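Local coordinates for cellulose biosynthesis protein BcsG (Salmonella typhimurium LT2, PDB 5OLT) that is required for cellulose biosynthesis and carries, outside the membrane, this zinc-binding domain of the alkaline phosphatase family, at residues R44-F48 / A112-Q116; M301-H305 / V339-K343; E323-R327 / K343-P349. One frame throughout, in Å; residues are numbered along the deposited sequence.

Contact 1. Residues R44-F48 / A112-Q116; sequences RKTTF and ASCGQ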
loop_
_atom_site.group_PDB
_atom_site.type_symbol
_atom_site.label_atom_id
_atom_site.label_comp_id
_atom_site.label_asym_id
_atom_site.label_seq_id
_atom_site.Cartn_x
_atom_site.Cartn_y
_atom_site.Cartn_z
ATOM N N ARG A 44 3.172 3.827 17.705
ATOM C CA ARG A 44 4.043 3.113 16.757
ATOM C C ARG A 44 4.559 4.057 15.701
ATOM O O ARG A 44 3.823 4.878 15.163
ATOM C CB ARG A 44 3.267 1.985 16.046
ATOM C CG ARG A 44 2.676 0.977 16.990
ATOM C CD ARG A 44 1.899 -0.099 16.242
ATOM N NE ARG A 44 2.804 -1.117 15.716
ATOM C CZ ARG A 44 2.391 -2.210 15.071
ATOM N NH1 ARG A 44 1.115 -2.364 14.733
ATOM N NH2 ARG A 44 3.279 -3.113 14.676
ATOM N N LYS A 45 5.853 3.924 15.402
ATOM C CA LYS A 45 6.452 4.708 14.329
ATOM C C LYS A 45 7.679 3.972 13.847
ATOM O O LYS A 45 8.300 3.208 14.593
ATOM C CB LYS A 45 6.775 6.144 14.774
ATOM C CG LYS A 45 7.938 6.270 15.726
ATOM C CD LYS A 45 8.322 7.736 15.916
ATOM C CE LYS A 45 9.666 7.844 16.644
ATOM N NZ LYS A 45 10.237 9.223 16.661
ATOM N N THR A 46 7.976 4.208 12.584
ATOM C CA THR A 46 9.261 3.839 12.016
ATOM C C THR A 46 10.244 4.924 12.387
ATOM O O THR A 46 10.011 6.097 12.185
ATOM C CB THR A 46 9.153 3.790 10.500
ATOM O OG1 THR A 46 8.041 2.972 10.176
ATOM C CG2 THR A 46 10.420 3.230 9.897
ATOM N N THR A 47 11.381 4.542 12.907
ATOM C CA THR A 47 12.394 5.600 13.114
ATOM C C THR A 47 13.370 5.641 11.948
ATOM O O THR A 47 14.047 4.649 11.674
ATOM C CB THR A 47 13.123 5.443 14.444
ATOM O OG1 THR A 47 12.146 5.554 15.486
ATOM C CG2 THR A 47 14.142 6.548 14.633
ATOM N N PHE A 48 13.351 6.762 11.232
ATOM C CA PHE A 48 14.371 7.062 10.215
ATOM C C PHE A 48 15.653 7.590 10.855
ATOM O O PHE A 48 15.604 8.225 11.915
ATOM C CB PHE A 48 13.817 8.021 9.169
ATOM C CG PHE A 48 12.912 7.348 8.182
ATOM C CD1 PHE A 48 11.581 7.049 8.517
ATOM C CD2 PHE A 48 13.395 6.977 6.923
ATOM C CE1 PHE A 48 10.775 6.394 7.614
ATOM C CE2 PHE A 48 12.593 6.301 6.024
ATOM C CZ PHE A 48 11.259 6.025 6.354
ATOM N N ALA A 112 2.451 6.271 6.096
ATOM C CA ALA A 112 2.842 4.910 6.467
ATOM C C ALA A 112 3.835 4.805 7.646
ATOM O O ALA A 112 3.994 3.705 8.178
ATOM C CB ALA A 112 3.466 4.191 5.270
ATOM N N SER A 113 4.535 5.916 7.987
ATOM C CA SER A 113 5.603 5.808 8.982
ATOM C C SER A 113 5.123 5.879 10.425
ATOM O O SER A 113 5.942 5.703 11.321
ATOM C CB SER A 113 6.676 6.851 8.708
ATOM O OG SER A 113 7.252 6.639 7.398
ATOM N N CYS A 114 3.816 6.038 10.651
ATOM C CA CYS A 114 3.266 5.888 11.996
ATOM C C CYS A 114 2.154 4.862 11.967
ATOM O O CYS A 114 1.664 4.512 10.897
ATOM C CB CYS A 114 2.660 7.197 12.484
ATOM S SG CYS A 114 3.923 8.439 12.806
ATOM N N GLY A 115 1.754 4.380 13.143
ATOM C CA GLY A 115 0.693 3.407 13.245
ATOM C C GLY A 115 -0.656 3.911 12.721
ATOM O O GLY A 115 -0.847 5.086 12.360
ATOM N N GLN A 116 -1.573 2.978 12.620
ATOM C CA GLN A 116 -2.841 3.227 11.940
ATOM C C GLN A 116 -3.759 4.177 12.729
ATOM O O GLN A 116 -4.115 3.850 13.866
ATOM C CB GLN A 116 -3.544 1.880 11.792
ATOM C CG GLN A 116 -4.858 2.014 11.028
ATOM C CD GLN A 116 -5.430 0.695 10.565
ATOM O OE1 GLN A 116 -4.690 -0.190 10.152
ATOM N NE2 GLN A 116 -6.731 0.569 10.577
#

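Contact 2. Residues M301-H305 / V339-K343; sequences MKAPH and VNWNK. With CIT (citric acid), chain C.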
loop_
_atom_site.group_PDB
_atom_site.type_symbol
_atom_site.label_atom_id
_atom_site.label_comp_id
_atom_site.label_asym_id
_atom_site.label_seq_id
_atom_site.Cartn_x
_atom_site.Cartn_y
_atom_site.Cartn_z
ATOM N N MET A 301 20.415 -4.872 -7.636
ATOM C CA MET A 301 21.199 -5.399 -6.507
ATOM C C MET A 301 22.390 -6.218 -6.998
ATOM O O MET A 301 22.284 -6.962 -7.981
ATOM C CB MET A 301 20.373 -6.268 -5.581
ATOM C CG MET A 301 19.260 -5.504 -4.855
ATOM S SD MET A 301 18.317 -6.618 -3.803
ATOM C CE MET A 301 19.487 -7.084 -2.523
ATOM N N LYS A 302 23.490 -6.135 -6.262
ATOM C CA LYS A 302 24.680 -6.926 -6.599
ATOM C C LYS A 302 24.318 -8.405 -6.422
ATOM O O LYS A 302 24.807 -9.282 -7.175
ATOM C CB LYS A 302 25.844 -6.543 -5.674
ATOM C CG LYS A 302 27.121 -7.340 -5.956
ATOM C CD LYS A 302 28.310 -6.903 -5.126
ATOM C CE LYS A 302 29.537 -7.691 -5.587
ATOM N NZ LYS A 302 30.187 -7.023 -6.748
ATOM N N ALA A 303 23.462 -8.682 -5.437
ATOM C CA ALA A 303 23.028 -10.028 -5.062
ATOM C C ALA A 303 21.495 -10.097 -5.035
ATOM O O ALA A 303 20.888 -10.127 -3.989
ATOM C CB ALA A 303 23.649 -10.439 -3.733
ATOM N N PRO A 304 20.885 -10.144 -6.222
ATOM C CA PRO A 304 19.405 -10.183 -6.263
ATOM C C PRO A 304 18.774 -11.414 -5.610
ATOM O O PRO A 304 19.395 -12.478 -5.543
ATOM C CB PRO A 304 19.095 -10.184 -7.754
ATOM C CG PRO A 304 20.367 -10.627 -8.413
ATOM C CD PRO A 304 21.471 -10.089 -7.566
ATOM N N HIS A 305 17.534 -11.289 -5.153
ATOM C CA HIS A 305 16.802 -12.435 -4.605
ATOM C C HIS A 305 16.537 -13.412 -5.762
ATOM O O HIS A 305 16.236 -13.003 -6.888
ATOM C CB HIS A 305 15.473 -12.009 -3.958
ATOM C CG HIS A 305 14.749 -13.141 -3.310
ATOM N ND1 HIS A 305 13.608 -13.707 -3.852
ATOM C CD2 HIS A 305 15.043 -13.874 -2.207
ATOM C CE1 HIS A 305 13.224 -14.722 -3.096
ATOM N NE2 HIS A 305 14.092 -14.859 -2.100
ATOM N N VAL A 339 23.049 -10.908 0.641
ATOM C CA VAL A 339 21.967 -10.336 1.474
ATOM C C VAL A 339 21.307 -11.368 2.325
ATOM O O VAL A 339 21.002 -12.474 1.859
ATOM C CB VAL A 339 20.930 -9.607 0.578
ATOM C CG1 VAL A 339 19.654 -9.210 1.338
ATOM C CG2 VAL A 339 21.612 -8.366 0.017
ATOM N N ASN A 340 21.087 -11.033 3.594
ATOM C CA ASN A 340 20.359 -11.912 4.496
ATOM C C ASN A 340 18.858 -11.628 4.334
ATOM O O ASN A 340 18.293 -10.788 5.046
ATOM C CB ASN A 340 20.801 -11.657 5.952
ATOM C CG ASN A 340 20.173 -12.623 6.934
ATOM O OD1 ASN A 340 19.211 -13.322 6.636
ATOM N ND2 ASN A 340 20.743 -12.669 8.146
ATOM N N TRP A 341 18.251 -12.316 3.378
ATOM C CA TRP A 341 16.832 -12.091 3.032
ATOM C C TRP A 341 15.900 -12.462 4.157
ATOM O O TRP A 341 14.839 -11.846 4.311
ATOM C CB TRP A 341 16.452 -12.843 1.755
ATOM C CG TRP A 341 17.060 -12.204 0.563
ATOM C CD1 TRP A 341 18.239 -12.572 -0.074
ATOM C CD2 TRP A 341 16.586 -11.058 -0.127
ATOM N NE1 TRP A 341 18.491 -11.736 -1.112
ATOM C CE2 TRP A 341 17.503 -10.790 -1.181
ATOM C CE3 TRP A 341 15.452 -10.236 0.019
ATOM C CZ2 TRP A 341 17.333 -9.736 -2.085
ATOM C CZ3 TRP A 341 15.290 -9.170 -0.898
ATOM C CH2 TRP A 341 16.235 -8.939 -1.925
ATOM N N ASN A 342 16.267 -13.462 4.949
ATOM C CA ASN A 342 15.486 -13.766 6.149
ATOM C C ASN A 342 15.410 -12.633 7.101
ATOM O O ASN A 342 14.326 -12.223 7.485
ATOM C CB ASN A 342 16.075 -14.970 6.852
ATOM C CG ASN A 342 15.930 -16.178 6.031
ATOM O OD1 ASN A 342 16.850 -16.551 5.309
ATOM N ND2 ASN A 342 14.760 -16.782 6.081
ATOM N N LYS A 343 16.552 -12.084 7.462
ATOM C CA LYS A 343 16.587 -10.966 8.398
ATOM C C LYS A 343 15.832 -9.769 7.819
ATOM O O LYS A 343 15.052 -9.135 8.536
ATOM C CB LYS A 343 18.036 -10.583 8.700
ATOM C CG LYS A 343 18.189 -9.503 9.754
ATOM C CD LYS A 343 19.657 -9.275 10.006
ATOM C CE LYS A 343 19.872 -8.283 11.118
ATOM N NZ LYS A 343 21.344 -8.030 11.238
HETATM C C1 CIT C . 13.648 -17.254 3.029
HETATM O O1 CIT C . 14.041 -18.148 3.809
HETATM O O2 CIT C . 12.448 -16.933 2.909
HETATM C C2 CIT C . 14.650 -16.504 2.190
HETATM C C3 CIT C . 15.368 -17.478 1.262
HETATM O O7 CIT C . 15.615 -18.709 1.949
HETATM C C4 CIT C . 16.682 -16.838 0.838
HETATM C C5 CIT C . 17.242 -17.542 -0.369
HETATM O O3 CIT C . 18.352 -18.123 -0.267
HETATM O O4 CIT C . 16.565 -17.502 -1.421
HETATM C C6 CIT C . 14.534 -17.826 0.051
HETATM O O5 CIT C . 14.016 -16.910 -0.639
HETATM O O6 CIT C . 14.398 -19.049 -0.206
HETATM O O HOH W 1 21.442 -11.578 -2.008
HETATM O O HOH W 2 20.135 -13.658 -2.874
#

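Contact 3. Residues E323-R327 / K343-P349; sequences ELVVR and KLTSNLP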
loop_
_atom_site.group_PDB
_atom_site.type_symbol
_atom_site.label_atom_id
_atom_site.label_comp_id
_atom_site.label_asym_id
_atom_site.label_seq_id
_atom_site.Cartn_x
_atom_site.Cartn_y
_atom_site.Cartn_z
ATOM N N GLU A 323 8.629 0.194 7.262
ATOM C CA GLU A 323 9.789 -0.495 7.827
ATOM C C GLU A 323 10.729 -1.042 6.762
ATOM O O GLU A 323 11.947 -0.909 6.891
ATOM C CB GLU A 323 9.305 -1.631 8.721
ATOM C CG GLU A 323 10.422 -2.407 9.382
ATOM C CD GLU A 323 11.288 -1.611 10.299
ATOM O OE1 GLU A 323 10.819 -0.604 10.874
ATOM O OE2 GLU A 323 12.468 -2.031 10.473
ATOM N N LEU A 324 10.182 -1.611 5.685
ATOM C CA LEU A 324 11.060 -2.086 4.621
ATOM C C LEU A 324 11.827 -0.942 3.976
ATOM O O LEU A 324 13.029 -1.108 3.664
ATOM C CB LEU A 324 10.249 -2.855 3.552
ATOM C CG LEU A 324 9.828 -4.277 3.986
ATOM C CD1 LEU A 324 8.778 -4.802 3.028
ATOM C CD2 LEU A 324 11.027 -5.241 4.064
ATOM N N VAL A 325 11.190 0.227 3.816
ATOM C CA VAL A 325 11.884 1.408 3.309
ATOM C C VAL A 325 13.030 1.815 4.237
ATOM O O VAL A 325 14.137 2.079 3.744
ATOM C CB VAL A 325 10.909 2.585 2.996
ATOM C CG1 VAL A 325 11.685 3.856 2.598
ATOM C CG2 VAL A 325 9.932 2.163 1.879
ATOM N N VAL A 326 12.800 1.890 5.545
ATOM C CA VAL A 326 13.912 2.321 6.369
ATOM C C VAL A 326 15.054 1.288 6.323
ATOM O O VAL A 326 16.219 1.702 6.304
ATOM C CB VAL A 326 13.442 2.702 7.778
ATOM C CG1 VAL A 326 13.258 1.487 8.656
ATOM C CG2 VAL A 326 14.384 3.696 8.420
ATOM N N ARG A 327 14.723 -0.015 6.229
ATOM C CA ARG A 327 15.763 -1.070 6.130
ATOM C C ARG A 327 16.597 -0.883 4.872
ATOM O O ARG A 327 17.796 -1.218 4.864
ATOM C CB ARG A 327 15.142 -2.470 6.194
ATOM C CG ARG A 327 14.533 -2.714 7.579
ATOM C CD ARG A 327 13.948 -4.089 7.698
ATOM N NE ARG A 327 13.358 -4.282 9.031
ATOM C CZ ARG A 327 12.901 -5.460 9.462
ATOM N NH1 ARG A 327 12.998 -6.547 8.702
ATOM N NH2 ARG A 327 12.329 -5.558 10.658
ATOM N N LYS A 343 16.552 -12.084 7.462
ATOM C CA LYS A 343 16.587 -10.966 8.398
ATOM C C LYS A 343 15.832 -9.769 7.819
ATOM O O LYS A 343 15.052 -9.135 8.536
ATOM C CB LYS A 343 18.036 -10.583 8.700
ATOM C CG LYS A 343 18.189 -9.503 9.754
ATOM C CD LYS A 343 19.657 -9.275 10.006
ATOM C CE LYS A 343 19.872 -8.283 11.118
ATOM N NZ LYS A 343 21.344 -8.030 11.238
ATOM N N LEU A 344 16.036 -9.489 6.532
ATOM C CA LEU A 344 15.374 -8.345 5.890
ATOM C C LEU A 344 13.847 -8.452 5.946
ATOM O O LEU A 344 13.184 -7.421 6.037
ATOM C CB LEU A 344 15.838 -8.208 4.443
ATOM C CG LEU A 344 15.242 -7.047 3.619
ATOM C CD1 LEU A 344 15.592 -5.698 4.243
ATOM C CD2 LEU A 344 15.805 -7.124 2.210
ATOM N N THR A 345 13.322 -9.663 5.877
ATOM C CA THR A 345 11.862 -9.862 5.813
ATOM C C THR A 345 11.268 -10.361 7.136
ATOM O O THR A 345 10.069 -10.650 7.187
ATOM C CB THR A 345 11.477 -10.837 4.680
ATOM O OG1 THR A 345 12.131 -12.120 4.859
ATOM C CG2 THR A 345 11.842 -10.266 3.312
ATOM N N SER A 346 12.081 -10.445 8.196
ATOM C CA SER A 346 11.610 -10.941 9.499
ATOM C C SER A 346 11.396 -9.764 10.473
ATOM O O SER A 346 11.956 -8.669 10.315
ATOM C CB SER A 346 12.586 -11.983 10.106
ATOM O OG SER A 346 12.546 -13.179 9.315
ATOM N N ASN A 347 10.555 -10.013 11.484
ATOM C CA ASN A 347 10.249 -9.017 12.517
ATOM C C ASN A 347 9.677 -7.724 11.958
ATOM O O ASN A 347 9.900 -6.655 12.491
ATOM C CB ASN A 347 11.471 -8.733 13.384
ATOM C CG ASN A 347 12.144 -10.005 13.828
ATOM O OD1 ASN A 347 13.183 -10.402 13.274
ATOM N ND2 ASN A 347 11.506 -10.705 14.751
ATOM N N LEU A 348 8.934 -7.843 10.869
ATOM C CA LEU A 348 8.239 -6.666 10.346
ATOM C C LEU A 348 7.046 -6.384 11.243
ATOM O O LEU A 348 6.474 -7.304 11.854
ATOM C CB LEU A 348 7.778 -6.915 8.901
ATOM C CG LEU A 348 8.862 -7.029 7.828
ATOM C CD1 LEU A 348 8.281 -7.519 6.506
ATOM C CD2 LEU A 348 9.615 -5.729 7.638
ATOM N N PRO A 349 6.671 -5.112 11.324
ATOM C CA PRO A 349 5.491 -4.831 12.159
ATOM C C PRO A 349 4.231 -5.518 11.640
ATOM O O PRO A 349 3.949 -5.524 10.431
ATOM C CB PRO A 349 5.334 -3.319 12.071
ATOM C CG PRO A 349 6.119 -2.905 10.908
ATOM C CD PRO A 349 7.214 -3.916 10.678
#

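Contact 1. Residues R44-F48 / A112-Q116
Two similar first torsions bring Phe48 and Ser113 together: the phenyl ring (chi1 -77°) and the serine hydroxyl (chi1 -61°) each stand beside their own backbone N. The ring offers its edge, with CE1 of Phe48 3.5 Å from OG of Ser113 and the oxygen near the ring plane. That hydroxyl is hydrogen-bonded to Ser322 OG of helix 318-328, and the same Ser322 hydroxyl also bonds Thr46 OG1, so small polar side chains suit both loops where they meet this helix. The backbones pair antiparallel as a single beta bridge, joining the loop after helix 27-42 to the loop after helix 102-110. Lys45 and Cys114 form its non-hydrogen-bonded pair, flanked by Thr46 N to Ser113 O at 2.8 Å and Gly115 N to Arg44 O at 2.9 Å. The chains draw close enough for a CA-H...O contact of 3.2 Å from Lys45 CA to Ser113 O. Gly115 has no side chain, which suits a place where a beta carbon would point toward Arg44 CB; its CA lies 4.1 Å from that CB. Farther out, the Arg44 guanidinium is salt-bridged to Glu41, while Lys45 lays its CB near SG of Cys114, a sulfur in disulfide linkage with Cys130.

Contact 2. Residues M301-H305 / V339-K343
The indole of Trp341 is packed on both faces: His305 CB rests over one, 3.7 Å from the centroid of the six-membered ring in a CH-pi contact, and Val339 CG1 lies against the opposite one, toward its rim. The imidazole of His305 goes on from that CB and turns its edge to the face of the five-membered ring, centroids 4.9 Å apart and planes at 66°. At the indole edge, Met301 SD lies 4.8 Å from the six-membered centroid, a Met-aromatic contact. In the conformer described, the methionine chain bends at its last torsion (chi3 68°), which takes CE to 3.4 Å from CZ2 of Trp341 and 3.6 Å from CG2 of Val339; a flexible, unbranched thioether suits this seam between ring and valine. The tryptophan thereby fastens the start of helix 341-345 to the loop between strands 291-299 and 310-312 of the mixed sheet, and it touches Ile310 of the latter strand as well. Asn340 is the N-cap of the helix, its short amide accepting from Lys343 N through OD1 at 3.0 Å. Water bridges the polar atoms: one molecule accepts from Trp341 NE1 and Val339 N and donates to Ala303 O, while a second donates to Pro304 O and accepts a weak bond from NE1. A citrate, probably from the crystallisation liquor, accepts hydrogen bonds from His305 NE2 and, in one of its two conformers, Asn342 ND2.

Contact 3. Residues E323-R327 / K343-P349
Helix 318-328, packed on the mixed sheet through Leu324, meets the short helix 341-345 and the turn that follows it, and Arg327 binds the backbone there. Its NH1 and NH2 grip Ser346 O end-on, at 2.9 Å and 3.2 Å, with the oxygen in the guanidinium plane. NH1 also donates to Leu344 O at 2.8 Å, approaching from above that carbonyl plane, and NH2 reaches Asn347 O in a weak bond. A long side chain with several N-H groups suits converging carbonyls of helix and turn; in that turn Asn347 has a positive phi (58°), which asparagine adopts more readily than most residues. An i to i+4 salt bridge along helix 318-328 fixes the head: NE of Arg327 bonds OE2 of Glu323 at 2.8 Å, through the oxygen's anti lone pair. The glutamate bends at chi2 (62°) to bring its carboxylate there. Leu348 sets its methyl CD2 over one guanidinium face, toward the rim, 3.6 Å from NH1 of Arg327; an apolar branch suits a face that makes no hydrogen bonds. The same methyl meets CD2 of Leu324, at 3.9 Å. Nearer the backbone, the Arg327 and Leu344 side chains run past each other in opposite directions, and Pro349 sets its CD against CB of Glu323, 3.7 Å away.

Contact 1 closes along the chain before the others open, whereas the segments of contacts 2 and 3 alternate and share Lys343 in helix 341-345. Contact 3 lies between the other two, its centre about 12 Å from that of contact 1 and about 13 Å from that of contact 2; the centres of contacts 1 and 2 are about 24 Å apart. Helix 318-328 joins contact 3 to contact 1 through Val326, which packs on Thr46 and Phe48; Pro349 adds a touch on Arg44. Contact 2 ties the start of 339-349 to the loop between strands 291-299 and 310-312, contact 3 ties the rest to helix 318-328, and contact 1 sets two loops from the chain's first third against that helix.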